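Local coordinates for nird-like protein (Hydrogenobacter thermophilus, PDB 4CH7), which catalyses the decarboxylation of siroheme to didecarboxysiroheme, releasing two molecules of carbon dioxide, on the pathway to heme d1, at residues R60-D65 with T166-E171; E171-V176 with K318-E323; E206-L211 with G215-I220. All blocks are in the same frame, centred on the assembly; numbering follows the deposited sequence.

Interaction 1. Residues R60-D65 with T166-E171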
ATOM      1  N   ARG A  60       6.456   6.940  -2.783  1.00 63.43           N
ATOM      2  CA  ARG A  60       6.978   7.927  -3.727  1.00 64.32           C
ATOM      3  C   ARG A  60       8.266   8.604  -3.248  1.00 65.89           C
ATOM      4  O   ARG A  60       9.102   9.000  -4.063  1.00 59.70           O
ATOM      5  CB  ARG A  60       5.912   8.967  -4.096  1.00 62.07           C
ATOM      6  CG  ARG A  60       5.235   9.652  -2.918  1.00 72.24           C
ATOM      7  CD  ARG A  60       4.398  10.837  -3.383  1.00 80.02           C
ATOM      8  NE  ARG A  60       5.220  11.858  -4.022  1.00 75.79           N
ATOM      9  CZ  ARG A  60       5.793  12.868  -3.375  1.00 82.13           C
ATOM     10  NH1 ARG A  60       5.631  12.997  -2.065  1.00 76.18           N
ATOM     11  NH2 ARG A  60       6.529  13.749  -4.036  1.00 78.30           N
ATOM     12  N   LEU A  61       8.424   8.735  -1.935  1.00 57.96           N
ATOM     13  CA  LEU A  61       9.634   9.333  -1.373  1.00 65.99           C
ATOM     14  C   LEU A  61      10.830   8.387  -1.508  1.00 61.23           C
ATOM     15  O   LEU A  61      11.984   8.813  -1.435  1.00 62.14           O
ATOM     16  CB  LEU A  61       9.408   9.761   0.080  1.00 63.39           C
ATOM     17  CG  LEU A  61       8.475  10.967   0.205  1.00 63.86           C
ATOM     18  CD1 LEU A  61       8.143  11.302   1.648  1.00 65.30           C
ATOM     19  CD2 LEU A  61       9.089  12.167  -0.491  1.00 68.37           C
ATOM     20  N   LEU A  62      10.539   7.105  -1.716  1.00 56.68           N
ATOM     21  CA  LEU A  62      11.567   6.130  -2.059  1.00 59.63           C
ATOM     22  C   LEU A  62      11.974   6.315  -3.517  1.00 59.23           C
ATOM     23  O   LEU A  62      13.057   5.895  -3.930  1.00 57.02           O
ATOM     24  CB  LEU A  62      11.063   4.701  -1.842  1.00 53.13           C
ATOM     25  CG  LEU A  62      10.816   4.240  -0.405  1.00 62.24           C
ATOM     26  CD1 LEU A  62      10.216   2.842  -0.364  1.00 63.27           C
ATOM     27  CD2 LEU A  62      12.102   4.286   0.391  1.00 59.38           C
ATOM     28  N   GLY A  63      11.100   6.948  -4.293  1.00 57.14           N
ATOM     29  CA  GLY A  63      11.340   7.130  -5.711  1.00 60.73           C
ATOM     30  C   GLY A  63      10.490   6.193  -6.538  1.00 62.70           C
ATOM     31  O   GLY A  63      10.643   6.111  -7.758  1.00 58.10           O
ATOM     32  N   TYR A  64       9.593   5.476  -5.868  1.00 53.71           N
ATOM     33  CA  TYR A  64       8.677   4.584  -6.559  1.00 55.77           C
ATOM     34  C   TYR A  64       7.505   5.354  -7.145  1.00 55.21           C
ATOM     35  O   TYR A  64       6.837   6.119  -6.444  1.00 66.97           O
ATOM     36  CB  TYR A  64       8.169   3.488  -5.620  1.00 56.78           C
ATOM     37  CG  TYR A  64       9.019   2.237  -5.610  1.00 53.24           C
ATOM     38  CD1 TYR A  64      10.250   2.215  -4.971  1.00 59.47           C
ATOM     39  CD2 TYR A  64       8.583   1.074  -6.228  1.00 54.49           C
ATOM     40  CE1 TYR A  64      11.028   1.075  -4.957  1.00 55.59           C
ATOM     41  CE2 TYR A  64       9.353  -0.073  -6.218  1.00 54.65           C
ATOM     42  CZ  TYR A  64      10.576  -0.065  -5.581  1.00 60.12           C
ATOM     43  OH  TYR A  64      11.352  -1.200  -5.563  1.00 69.30           O
ATOM     44  N   ASP A  65       7.268   5.163  -8.438  1.00 54.37           N
ATOM     45  CA  ASP A  65       6.040   5.645  -9.045  1.00 50.78           C
ATOM     46  C   ASP A  65       5.016   4.525  -8.951  1.00 50.76           C
ATOM     47  O   ASP A  65       5.252   3.415  -9.437  1.00 56.45           O
ATOM     48  CB  ASP A  65       6.257   6.043 -10.504  1.00 50.15           C
ATOM     49  CG  ASP A  65       5.126   6.902 -11.048  1.00 57.91           C
ATOM     50  OD1 ASP A  65       4.113   7.083 -10.337  1.00 49.75           O
ATOM     51  OD2 ASP A  65       5.247   7.392 -12.189  1.00 48.41           O
ATOM     52  N   THR A 166      14.031  13.486  -2.814  1.00 74.99           N
ATOM     53  CA  THR A 166      15.440  13.412  -3.165  1.00 71.35           C
ATOM     54  C   THR A 166      15.756  11.959  -3.477  1.00 65.44           C
ATOM     55  O   THR A 166      15.473  11.078  -2.666  1.00 65.45           O
ATOM     56  CB  THR A 166      16.351  13.897  -2.023  1.00 74.89           C
ATOM     57  OG1 THR A 166      16.047  15.263  -1.711  1.00 83.27           O
ATOM     58  CG2 THR A 166      17.817  13.790  -2.430  1.00 63.72           C
ATOM     59  N   PRO A 167      16.319  11.704  -4.671  1.00 65.85           N
ATOM     60  CA  PRO A 167      16.706  10.350  -5.080  1.00 62.60           C
ATOM     61  C   PRO A 167      17.562   9.667  -4.023  1.00 68.90           C
ATOM     62  O   PRO A 167      18.535  10.251  -3.543  1.00 66.87           O
ATOM     63  CB  PRO A 167      17.534  10.598  -6.341  1.00 60.34           C
ATOM     64  CG  PRO A 167      16.945  11.842  -6.926  1.00 58.18           C
ATOM     65  CD  PRO A 167      16.560  12.694  -5.739  1.00 71.74           C
ATOM     66  N   LEU A 168      17.194   8.444  -3.659  1.00 65.30           N
ATOM     67  CA  LEU A 168      17.919   7.714  -2.628  1.00 61.86           C
ATOM     68  C   LEU A 168      19.265   7.225  -3.145  1.00 56.69           C
ATOM     69  O   LEU A 168      19.373   6.759  -4.278  1.00 61.58           O
ATOM     70  CB  LEU A 168      17.092   6.535  -2.103  1.00 52.85           C
ATOM     71  CG  LEU A 168      16.154   6.794  -0.920  1.00 61.54           C
ATOM     72  CD1 LEU A 168      15.141   7.876  -1.241  1.00 57.78           C
ATOM     73  CD2 LEU A 168      15.446   5.516  -0.493  1.00 52.62           C
ATOM     74  N   THR A 169      20.291   7.350  -2.310  1.00 58.11           N
ATOM     75  CA  THR A 169      21.597   6.787  -2.624  1.00 52.02           C
ATOM     76  C   THR A 169      21.501   5.269  -2.562  1.00 58.26           C
ATOM     77  O   THR A 169      20.529   4.726  -2.039  1.00 55.94           O
ATOM     78  CB  THR A 169      22.676   7.266  -1.636  1.00 57.89           C
ATOM     79  OG1 THR A 169      22.434   6.703  -0.340  1.00 61.83           O
ATOM     80  CG2 THR A 169      22.675   8.785  -1.536  1.00 52.18           C
ATOM     81  N   GLU A 170      22.503   4.583  -3.100  1.00 54.75           N
ATOM     82  CA  GLU A 170      22.509   3.125  -3.085  1.00 58.86           C
ATOM     83  C   GLU A 170      22.642   2.583  -1.663  1.00 55.33           C
ATOM     84  O   GLU A 170      22.251   1.450  -1.390  1.00 51.73           O
ATOM     85  CB  GLU A 170      23.625   2.585  -3.979  1.00 61.52           C
ATOM     86  CG  GLU A 170      23.522   3.036  -5.429  1.00 62.27           C
ATOM     87  CD  GLU A 170      22.297   2.482  -6.134  1.00 63.74           C
ATOM     88  OE1 GLU A 170      21.949   1.307  -5.893  1.00 64.01           O
ATOM     89  OE2 GLU A 170      21.686   3.220  -6.934  1.00 68.87           O
ATOM     90  N   GLU A 171      23.187   3.396  -0.762  1.00 48.09           N
ATOM     91  CA  GLU A 171      23.277   3.016   0.645  1.00 54.46           C
ATOM     92  C   GLU A 171      21.897   3.048   1.295  1.00 51.22           C
ATOM     93  O   GLU A 171      21.520   2.122   2.015  1.00 52.43           O
ATOM     94  CB  GLU A 171      24.230   3.939   1.408  1.00 53.97           C
ATOM     95  CG  GLU A 171      24.390   3.567   2.877  1.00 51.25           C
ATOM     96  CD  GLU A 171      25.336   4.484   3.617  1.00 52.21           C
ATOM     97  OE1 GLU A 171      24.916   5.595   3.999  1.00 61.32           O
ATOM     98  OE2 GLU A 171      26.499   4.085   3.825  1.00 53.09           O
TER
HETATM   99  O   HOH W   1      15.378   6.859  -5.307  1.00 61.72           O
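Leu168 lies against the turn built by Leu61 and Leu62, and its two methyl branches meet different surfaces there. The contact is a junction between two folds: residues 60-65 lead from strand 53-57 into strand 65-71 of the closed antiparallel barrel formed by the AsnC-like ligand-binding domains, whereas residues 166-171 run into helix 170-179 of the second helix-turn-helix domain. Branch CD1 of Leu168 abuts polar backbone, its methyl standing 3.3 Å from Leu61 O and 3.9 Å from Leu62 O. Branch CD2 finds an apolar partner instead, Leu62 CD2, at 3.7 Å, the two leucine side chains crossing obliquely. Leu62 leaves the backbone pointing away from residues 166-171, and with its CG set beside the backbone N (chi1 -69°) its CD2 comes round to Leu168 CD2. Val176, on the helix that follows, touches both leucines, and Leu62 also packs on Tyr319 and Val216.

Each segment also has its own local bracing. Gly63 N donates to Arg60 O at 2.9 Å, closing the turn, and Gly63 has a positive phi (105°) at which a side chain would collide with the carbonyl oxygen of Leu62. On the other segment Thr169 is the N-cap of helix 170-179 and forms a capping box with Glu172: the Thr169 side chain caps a backbone N in the first turn of the helix, and Glu172 OE1 in return accepts the N-H of Thr169.

The polar link between the segments is indirect. A single water donates to Leu62 O at 2.9 Å and accepts from the backbone N-H of Leu168, so the carbonyl on the turn and the amide just ahead of the helix are bridged through one oxygen atom.

Interaction 2. Residues E171-V176 with K318-E323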
ATOM      1  N   GLU A 171      23.187   3.396  -0.762  1.00 48.09           N
ATOM      2  CA  GLU A 171      23.277   3.016   0.645  1.00 54.46           C
ATOM      3  C   GLU A 171      21.897   3.048   1.295  1.00 51.22           C
ATOM      4  O   GLU A 171      21.520   2.122   2.015  1.00 52.43           O
ATOM      5  CB  GLU A 171      24.230   3.939   1.408  1.00 53.97           C
ATOM      6  CG  GLU A 171      24.390   3.567   2.877  1.00 51.25           C
ATOM      7  CD  GLU A 171      25.336   4.484   3.617  1.00 52.21           C
ATOM      8  OE1 GLU A 171      24.916   5.595   3.999  1.00 61.32           O
ATOM      9  OE2 GLU A 171      26.499   4.085   3.825  1.00 53.09           O
ATOM     10  N   GLU A 172      21.151   4.118   1.035  1.00 51.60           N
ATOM     11  CA  GLU A 172      19.794   4.255   1.550  1.00 51.69           C
ATOM     12  C   GLU A 172      18.885   3.167   0.978  1.00 55.36           C
ATOM     13  O   GLU A 172      17.965   2.702   1.651  1.00 43.14           O
ATOM     14  CB  GLU A 172      19.237   5.648   1.238  1.00 51.80           C
ATOM     15  CG  GLU A 172      19.945   6.788   1.975  1.00 49.07           C
ATOM     16  CD  GLU A 172      19.572   8.160   1.444  1.00 56.04           C
ATOM     17  OE1 GLU A 172      19.378   8.294   0.218  1.00 64.56           O
ATOM     18  OE2 GLU A 172      19.481   9.108   2.252  1.00 60.49           O
ATOM     19  N   LYS A 173      19.152   2.763  -0.263  1.00 47.37           N
ATOM     20  CA  LYS A 173      18.420   1.666  -0.888  1.00 49.49           C
ATOM     21  C   LYS A 173      18.667   0.360  -0.141  1.00 44.59           C
ATOM     22  O   LYS A 173      17.730  -0.389   0.136  1.00 53.22           O
ATOM     23  CB  LYS A 173      18.827   1.508  -2.353  1.00 55.20           C
ATOM     24  CG  LYS A 173      18.280   2.582  -3.283  1.00 56.67           C
ATOM     25  CD  LYS A 173      18.552   2.219  -4.737  1.00 56.60           C
ATOM     26  CE  LYS A 173      18.072   3.306  -5.686  1.00 70.32           C
ATOM     27  NZ  LYS A 173      18.309   2.940  -7.116  1.00 73.33           N
ATOM     28  N   ARG A 174      19.932   0.095   0.178  1.00 46.70           N
ATOM     29  CA  ARG A 174      20.305  -1.090   0.950  1.00 46.37           C
ATOM     30  C   ARG A 174      19.679  -1.050   2.342  1.00 51.49           C
ATOM     31  O   ARG A 174      19.191  -2.064   2.842  1.00 44.05           O
ATOM     32  CB  ARG A 174      21.825  -1.198   1.080  1.00 54.71           C
ATOM     33  CG  ARG A 174      22.563  -1.476  -0.220  1.00 57.14           C
ATOM     34  CD  ARG A 174      24.011  -1.874   0.051  1.00 69.73           C
ATOM     35  NE  ARG A 174      24.716  -0.891   0.870  1.00 72.39           N
ATOM     36  CZ  ARG A 174      25.427   0.120   0.379  1.00 67.64           C
ATOM     37  NH1 ARG A 174      25.533   0.287  -0.931  1.00 71.42           N
ATOM     38  NH2 ARG A 174      26.038   0.966   1.197  1.00 73.86           N
ATOM     39  N   ILE A 175      19.707   0.128   2.962  1.00 45.28           N
ATOM     40  CA  ILE A 175      19.085   0.343   4.267  1.00 47.81           C
ATOM     41  C   ILE A 175      17.605  -0.030   4.229  1.00 42.58           C
ATOM     42  O   ILE A 175      17.144  -0.846   5.027  1.00 44.95           O
ATOM     43  CB  ILE A 175      19.240   1.807   4.735  1.00 48.06           C
ATOM     44  CG1 ILE A 175      20.683   2.094   5.149  1.00 44.82           C
ATOM     45  CG2 ILE A 175      18.303   2.104   5.894  1.00 44.60           C
ATOM     46  CD1 ILE A 175      20.921   3.529   5.587  1.00 42.25           C
ATOM     47  N   VAL A 176      16.868   0.570   3.296  1.00 48.89           N
ATOM     48  CA  VAL A 176      15.460   0.241   3.085  1.00 46.14           C
ATOM     49  C   VAL A 176      15.286  -1.245   2.774  1.00 52.10           C
ATOM     50  O   VAL A 176      14.389  -1.897   3.311  1.00 45.34           O
ATOM     51  CB  VAL A 176      14.850   1.085   1.948  1.00 47.99           C
ATOM     52  CG1 VAL A 176      13.455   0.595   1.605  1.00 50.40           C
ATOM     53  CG2 VAL A 176      14.810   2.551   2.340  1.00 47.01           C
ATOM     54  N   LYS A 318       8.305  -5.899  -1.902  1.00 71.32           N
ATOM     55  CA  LYS A 318       9.584  -5.648  -1.263  1.00 66.35           C
ATOM     56  C   LYS A 318      10.286  -4.596  -2.103  1.00 70.64           C
ATOM     57  O   LYS A 318      10.379  -4.730  -3.325  1.00 71.41           O
ATOM     58  CB  LYS A 318      10.426  -6.921  -1.196  1.00 75.93           C
ATOM     59  CG  LYS A 318       9.688  -8.121  -0.629  1.00 73.41           C
ATOM     60  CD  LYS A 318       9.111  -7.830   0.746  1.00 78.16           C
ATOM     61  CE  LYS A 318      10.202  -7.718   1.799  1.00 80.25           C
ATOM     62  NZ  LYS A 318       9.633  -7.570   3.167  1.00 70.56           N
ATOM     63  N   TYR A 319      10.758  -3.537  -1.457  1.00 67.04           N
ATOM     64  CA  TYR A 319      11.406  -2.453  -2.179  1.00 61.87           C
ATOM     65  C   TYR A 319      12.842  -2.808  -2.542  1.00 68.18           C
ATOM     66  O   TYR A 319      13.533  -3.483  -1.778  1.00 71.09           O
ATOM     67  CB  TYR A 319      11.372  -1.159  -1.363  1.00 63.32           C
ATOM     68  CG  TYR A 319       9.978  -0.636  -1.093  1.00 70.31           C
ATOM     69  CD1 TYR A 319       9.241  -0.017  -2.093  1.00 71.63           C
ATOM     70  CD2 TYR A 319       9.406  -0.749   0.166  1.00 72.29           C
ATOM     71  CE1 TYR A 319       7.968   0.465  -1.847  1.00 72.49           C
ATOM     72  CE2 TYR A 319       8.134  -0.269   0.419  1.00 74.20           C
ATOM     73  CZ  TYR A 319       7.420   0.336  -0.591  1.00 72.65           C
ATOM     74  OH  TYR A 319       6.154   0.816  -0.347  1.00 71.75           O
ATOM     75  N   PHE A 320      13.269  -2.367  -3.720  1.00 60.78           N
ATOM     76  CA  PHE A 320      14.663  -2.471  -4.144  1.00 64.80           C
ATOM     77  C   PHE A 320      15.194  -3.902  -4.206  1.00 67.01           C
ATOM     78  O   PHE A 320      16.382  -4.142  -3.991  1.00 67.46           O
ATOM     79  CB  PHE A 320      15.549  -1.599  -3.254  1.00 56.97           C
ATOM     80  CG  PHE A 320      15.159  -0.149  -3.260  1.00 60.89           C
ATOM     81  CD1 PHE A 320      14.921   0.513  -4.458  1.00 58.38           C
ATOM     82  CD2 PHE A 320      15.011   0.547  -2.069  1.00 56.97           C
ATOM     83  CE1 PHE A 320      14.558   1.853  -4.473  1.00 60.71           C
ATOM     84  CE2 PHE A 320      14.648   1.885  -2.071  1.00 55.67           C
ATOM     85  CZ  PHE A 320      14.420   2.539  -3.276  1.00 62.14           C
ATOM     86  N   SER A 321      14.305  -4.849  -4.487  1.00 72.47           N
ATOM     87  CA  SER A 321      14.730  -6.204  -4.810  1.00 70.56           C
ATOM     88  C   SER A 321      15.089  -6.238  -6.288  1.00 71.07           C
ATOM     89  O   SER A 321      14.627  -5.398  -7.060  1.00 67.39           O
ATOM     90  CB  SER A 321      13.629  -7.217  -4.500  1.00 70.94           C
ATOM     91  OG  SER A 321      12.458  -6.944  -5.245  1.00 74.29           O
ATOM     92  N   GLU A 322      15.922  -7.196  -6.682  1.00 73.77           N
ATOM     93  CA  GLU A 322      16.394  -7.273  -8.059  1.00 81.52           C
ATOM     94  C   GLU A 322      15.376  -7.956  -8.961  1.00 79.99           C
ATOM     95  O   GLU A 322      15.525  -7.970 -10.183  1.00 78.11           O
ATOM     96  CB  GLU A 322      17.719  -8.031  -8.117  1.00 85.70           C
ATOM     97  CG  GLU A 322      18.826  -7.410  -7.287  1.00 92.68           C
ATOM     98  CD  GLU A 322      19.924  -8.397  -6.961  1.00106.18           C
ATOM     99  OE1 GLU A 322      19.680  -9.617  -7.072  1.00109.81           O
ATOM    100  OE2 GLU A 322      21.032  -7.953  -6.593  1.00106.06           O
ATOM    101  N   GLU A 323      14.336  -8.515  -8.350  1.00 73.61           N
ATOM    102  CA  GLU A 323      13.389  -9.361  -9.071  1.00 77.82           C
ATOM    103  C   GLU A 323      12.439  -8.623 -10.023  1.00 72.13           C
ATOM    104  O   GLU A 323      11.899  -9.237 -10.942  1.00 68.94           O
ATOM    105  CB  GLU A 323      12.606 -10.256  -8.103  1.00 70.88           C
ATOM    106  CG  GLU A 323      11.740  -9.512  -7.104  1.00 76.39           C
ATOM    107  CD  GLU A 323      10.983 -10.447  -6.180  1.00 86.03           C
ATOM    108  OE1 GLU A 323      10.974 -11.671  -6.441  1.00 82.12           O
ATOM    109  OE2 GLU A 323      10.399  -9.957  -5.190  1.00 87.76           O
TER
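The first turns of helix 170-179 pass alongside an irregular strip of chain, with the CA atoms of Lys173 and Phe320 6.5 Å apart and those of Val176 and Tyr319 7.2 Å apart. Phe320, in the left-handed helical region (phi 60°), turns one face of its ring to the helix. Lys173 crosses that face at about a right angle: its CG sits 3.8 Å from the centroid of the Phe320 ring, only 7° off the normal, a CH-pi contact over the centre. Because the lysine chain is extended beyond CG, its methylenes file across the face, from CB at 3.9 Å from Phe320 CD2 to CE, 4.0 Å from Phe320 CE1. Lys173 O lies 3.6 Å from Phe320 CD2.

The packing joins the first helix of the second helix-turn-helix domain to the connection between barrel strand 303-314 and the C-terminal helix 323-335. Val176 CG1 approaches the Phe320 ring obliquely and lies 4.0 Å from Tyr319 CB. Beyond its CB, the Tyr319 side chain leads away from the helix, toward an edge-to-face meeting with Tyr64. It lies about 10 Å from the side chain of His93, the probable active-site residue. With an alanine in place of Phe320, the methylenes of Lys173 would probably lose their flat support and be left freer to swing. Phe320 N donates a hydrogen bond to Tyr64 OH, and Tyr319 N another to Gln180 OE1.

Interaction 3. Residues E206-L211 with G215-I220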
ATOM      1  N   GLU A 206      21.152   7.202  12.841  1.00 43.14           N
ATOM      2  CA  GLU A 206      21.379   8.539  12.309  1.00 45.26           C
ATOM      3  C   GLU A 206      20.730   8.679  10.934  1.00 37.54           C
ATOM      4  O   GLU A 206      20.053   9.670  10.649  1.00 43.58           O
ATOM      5  CB  GLU A 206      22.883   8.789  12.208  1.00 45.80           C
ATOM      6  CG  GLU A 206      23.284  10.204  11.837  1.00 52.32           C
ATOM      7  CD  GLU A 206      24.789  10.385  11.833  1.00 63.07           C
ATOM      8  OE1 GLU A 206      25.374  10.501  12.930  1.00 64.24           O
ATOM      9  OE2 GLU A 206      25.382  10.409  10.734  1.00 57.88           O
ATOM     10  N   LYS A 207      20.934   7.671  10.093  1.00 35.93           N
ATOM     11  CA  LYS A 207      20.391   7.666   8.740  1.00 45.33           C
ATOM     12  C   LYS A 207      18.886   7.423   8.729  1.00 44.63           C
ATOM     13  O   LYS A 207      18.164   8.000   7.918  1.00 38.71           O
ATOM     14  CB  LYS A 207      21.107   6.615   7.895  1.00 43.63           C
ATOM     15  CG  LYS A 207      22.578   6.920   7.688  1.00 42.58           C
ATOM     16  CD  LYS A 207      23.350   5.692   7.256  1.00 49.53           C
ATOM     17  CE  LYS A 207      24.832   5.996   7.222  1.00 54.76           C
ATOM     18  NZ  LYS A 207      25.182   7.007   6.187  1.00 47.91           N
ATOM     19  N   LEU A 208      18.418   6.562   9.627  1.00 44.17           N
ATOM     20  CA  LEU A 208      16.993   6.286   9.747  1.00 42.51           C
ATOM     21  C   LEU A 208      16.240   7.526  10.217  1.00 42.41           C
ATOM     22  O   LEU A 208      15.143   7.814   9.741  1.00 43.33           O
ATOM     23  CB  LEU A 208      16.751   5.113  10.696  1.00 37.89           C
ATOM     24  CG  LEU A 208      17.171   3.752  10.147  1.00 41.41           C
ATOM     25  CD1 LEU A 208      16.914   2.653  11.155  1.00 38.91           C
ATOM     26  CD2 LEU A 208      16.436   3.469   8.853  1.00 41.22           C
ATOM     27  N   SER A 209      16.845   8.264  11.144  1.00 45.09           N
ATOM     28  CA  SER A 209      16.267   9.508  11.633  1.00 44.16           C
ATOM     29  C   SER A 209      16.118  10.519  10.501  1.00 52.83           C
ATOM     30  O   SER A 209      15.074  11.147  10.359  1.00 47.69           O
ATOM     31  CB  SER A 209      17.126  10.088  12.756  1.00 47.77           C
ATOM     32  OG  SER A 209      17.275   9.161  13.812  1.00 49.08           O
ATOM     33  N   ALA A 210      17.163  10.658   9.691  1.00 47.39           N
ATOM     34  CA  ALA A 210      17.157  11.593   8.570  1.00 47.65           C
ATOM     35  C   ALA A 210      16.080  11.243   7.547  1.00 45.56           C
ATOM     36  O   ALA A 210      15.422  12.130   7.002  1.00 48.98           O
ATOM     37  CB  ALA A 210      18.523  11.632   7.909  1.00 42.80           C
ATOM     38  N   LEU A 211      15.919   9.950   7.279  1.00 46.56           N
ATOM     39  CA  LEU A 211      14.869   9.474   6.387  1.00 48.45           C
ATOM     40  C   LEU A 211      13.490   9.786   6.965  1.00 50.40           C
ATOM     41  O   LEU A 211      12.550  10.079   6.225  1.00 47.47           O
ATOM     42  CB  LEU A 211      15.015   7.972   6.134  1.00 47.33           C
ATOM     43  CG  LEU A 211      16.212   7.537   5.292  1.00 51.67           C
ATOM     44  CD1 LEU A 211      16.321   6.026   5.224  1.00 48.27           C
ATOM     45  CD2 LEU A 211      16.106   8.122   3.899  1.00 57.30           C
ATOM     46  N   GLY A 215      10.547  12.216   5.681  1.00 54.80           N
ATOM     47  CA  GLY A 215       9.268  11.578   5.423  1.00 53.34           C
ATOM     48  C   GLY A 215       9.385  10.285   4.638  1.00 58.68           C
ATOM     49  O   GLY A 215       8.383   9.610   4.392  1.00 57.07           O
ATOM     50  N   VAL A 216      10.607   9.950   4.231  1.00 58.93           N
ATOM     51  CA  VAL A 216      10.874   8.698   3.530  1.00 55.40           C
ATOM     52  C   VAL A 216      10.500   7.536   4.436  1.00 55.13           C
ATOM     53  O   VAL A 216       9.896   6.551   3.995  1.00 58.78           O
ATOM     54  CB  VAL A 216      12.355   8.578   3.138  1.00 52.10           C
ATOM     55  CG1 VAL A 216      12.582   7.337   2.290  1.00 50.43           C
ATOM     56  CG2 VAL A 216      12.808   9.820   2.391  1.00 57.98           C
ATOM     57  N   LEU A 217      10.868   7.663   5.707  1.00 53.02           N
ATOM     58  CA  LEU A 217      10.430   6.730   6.734  1.00 52.29           C
ATOM     59  C   LEU A 217       9.265   7.350   7.494  1.00 56.90           C
ATOM     60  O   LEU A 217       9.430   8.365   8.170  1.00 59.69           O
ATOM     61  CB  LEU A 217      11.572   6.405   7.702  1.00 45.78           C
ATOM     62  CG  LEU A 217      11.252   5.425   8.836  1.00 54.23           C
ATOM     63  CD1 LEU A 217      10.779   4.106   8.268  1.00 46.40           C
ATOM     64  CD2 LEU A 217      12.457   5.214   9.739  1.00 47.25           C
ATOM     65  N   ARG A 218       8.086   6.746   7.374  1.00 52.84           N
ATOM     66  CA  ARG A 218       6.909   7.243   8.079  1.00 60.48           C
ATOM     67  C   ARG A 218       6.993   6.937   9.564  1.00 54.83           C
ATOM     68  O   ARG A 218       6.894   7.838  10.403  1.00 62.79           O
ATOM     69  CB  ARG A 218       5.630   6.629   7.513  1.00 52.41           C
ATOM     70  CG  ARG A 218       5.142   7.248   6.212  1.00 70.62           C
ATOM     71  CD  ARG A 218       3.794   6.663   5.826  1.00 73.74           C
ATOM     72  NE  ARG A 218       3.267   7.237   4.593  1.00 79.95           N
ATOM     73  CZ  ARG A 218       2.923   6.526   3.524  1.00 79.85           C
ATOM     74  NH1 ARG A 218       3.045   5.206   3.535  1.00 76.60           N
ATOM     75  NH2 ARG A 218       2.450   7.134   2.446  1.00 83.78           N
ATOM     76  N   ARG A 219       7.181   5.656   9.873  1.00 48.24           N
ATOM     77  CA  ARG A 219       7.184   5.179  11.247  1.00 54.55           C
ATOM     78  C   ARG A 219       7.572   3.711  11.287  1.00 47.57           C
ATOM     79  O   ARG A 219       7.624   3.043  10.253  1.00 55.29           O
ATOM     80  CB  ARG A 219       5.791   5.347  11.854  1.00 59.83           C
ATOM     81  CG  ARG A 219       4.720   4.572  11.113  1.00 65.37           C
ATOM     82  CD  ARG A 219       3.375   5.274  11.172  1.00 73.66           C
ATOM     83  NE  ARG A 219       2.838   5.328  12.526  1.00 70.21           N
ATOM     84  CZ  ARG A 219       2.118   4.356  13.077  1.00 80.34           C
ATOM     85  NH1 ARG A 219       1.853   3.254  12.390  1.00 84.76           N
ATOM     86  NH2 ARG A 219       1.663   4.483  14.315  1.00 73.74           N
ATOM     87  N   ILE A 220       7.848   3.218  12.488  1.00 44.86           N
ATOM     88  CA  ILE A 220       8.020   1.792  12.714  1.00 46.99           C
ATOM     89  C   ILE A 220       6.930   1.352  13.680  1.00 54.78           C
ATOM     90  O   ILE A 220       6.886   1.820  14.817  1.00 51.71           O
ATOM     91  CB  ILE A 220       9.398   1.479  13.313  1.00 42.43           C
ATOM     92  CG1 ILE A 220      10.502   1.914  12.350  1.00 44.73           C
ATOM     93  CG2 ILE A 220       9.526  -0.005  13.636  1.00 49.11           C
ATOM     94  CD1 ILE A 220      11.900   1.669  12.864  1.00 43.60           C
TER
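Leu211 and the residues just after its helix form the dense part of this contact, gathered about one carbonyl. Leu217 N donates to Leu211 O over 3.0 Å in a nearly straight bond, although the N lies well above the carbonyl plane, 69° out of it. Val216 CB lies against the same oxygen, 3.4 Å from Leu211 O. Helix 201-213 ends in a Schellman motif at Gly215, whose positive phi (84°) reverses the chain and brings Val216 and Leu217 back over the last turn. Side chains then fill in: Leu211 CD2 meets Val216 CB at 3.9 Å, and Leu211 CB stands 4.1 Å from Leu217 CB. In Leu217, CG opposite its backbone N (chi1 -180°) sends the side chain toward the helix, where CD2 lies 3.7 Å from Leu208 O.

Farther along, the fit slackens. The Leu208 and Leu217 side chains come no nearer than 4.4 Å, from CB to CD2. Arg218, exposed, leaves the backbone away from the helix; its NH2 forms a salt bridge with Asp58 OD2. Ser209 and Ala210 also turn from the strand.

In the fold, helix 201-213 belongs to the second helix-turn-helix domain, and Leu208 and Leu211 also pack on Ile175 and Glu172, respectively, of helix 170-179. Strand 217-222 pairs antiparallel with strand 53-57, where Arg218 and Arg219 face Ile56 in a classic beta bulge and Leu217 rests on Pro55 and Tyr57.

Followed from the N terminus, the chain runs from the helices of the first helix-turn-helix domain into strand 53-57 and the turn at 60-65, then builds the first barrel strands before returning at 166-171, where interaction 1 closes a long loop. Interaction 2 opens directly in series, sharing Glu171, and spans the second helix-turn-helix domain and the later barrel strands until 318-323 comes back. Interaction 3 is nested within that span as a short helix-to-strand return inside the second helix-turn-helix domain, and a salt bridge from Glu171 to Lys207 joins it to the other two. Interactions 1 and 2 tie that domain to the loop entering the barrel and to the approach to the C-terminal helix.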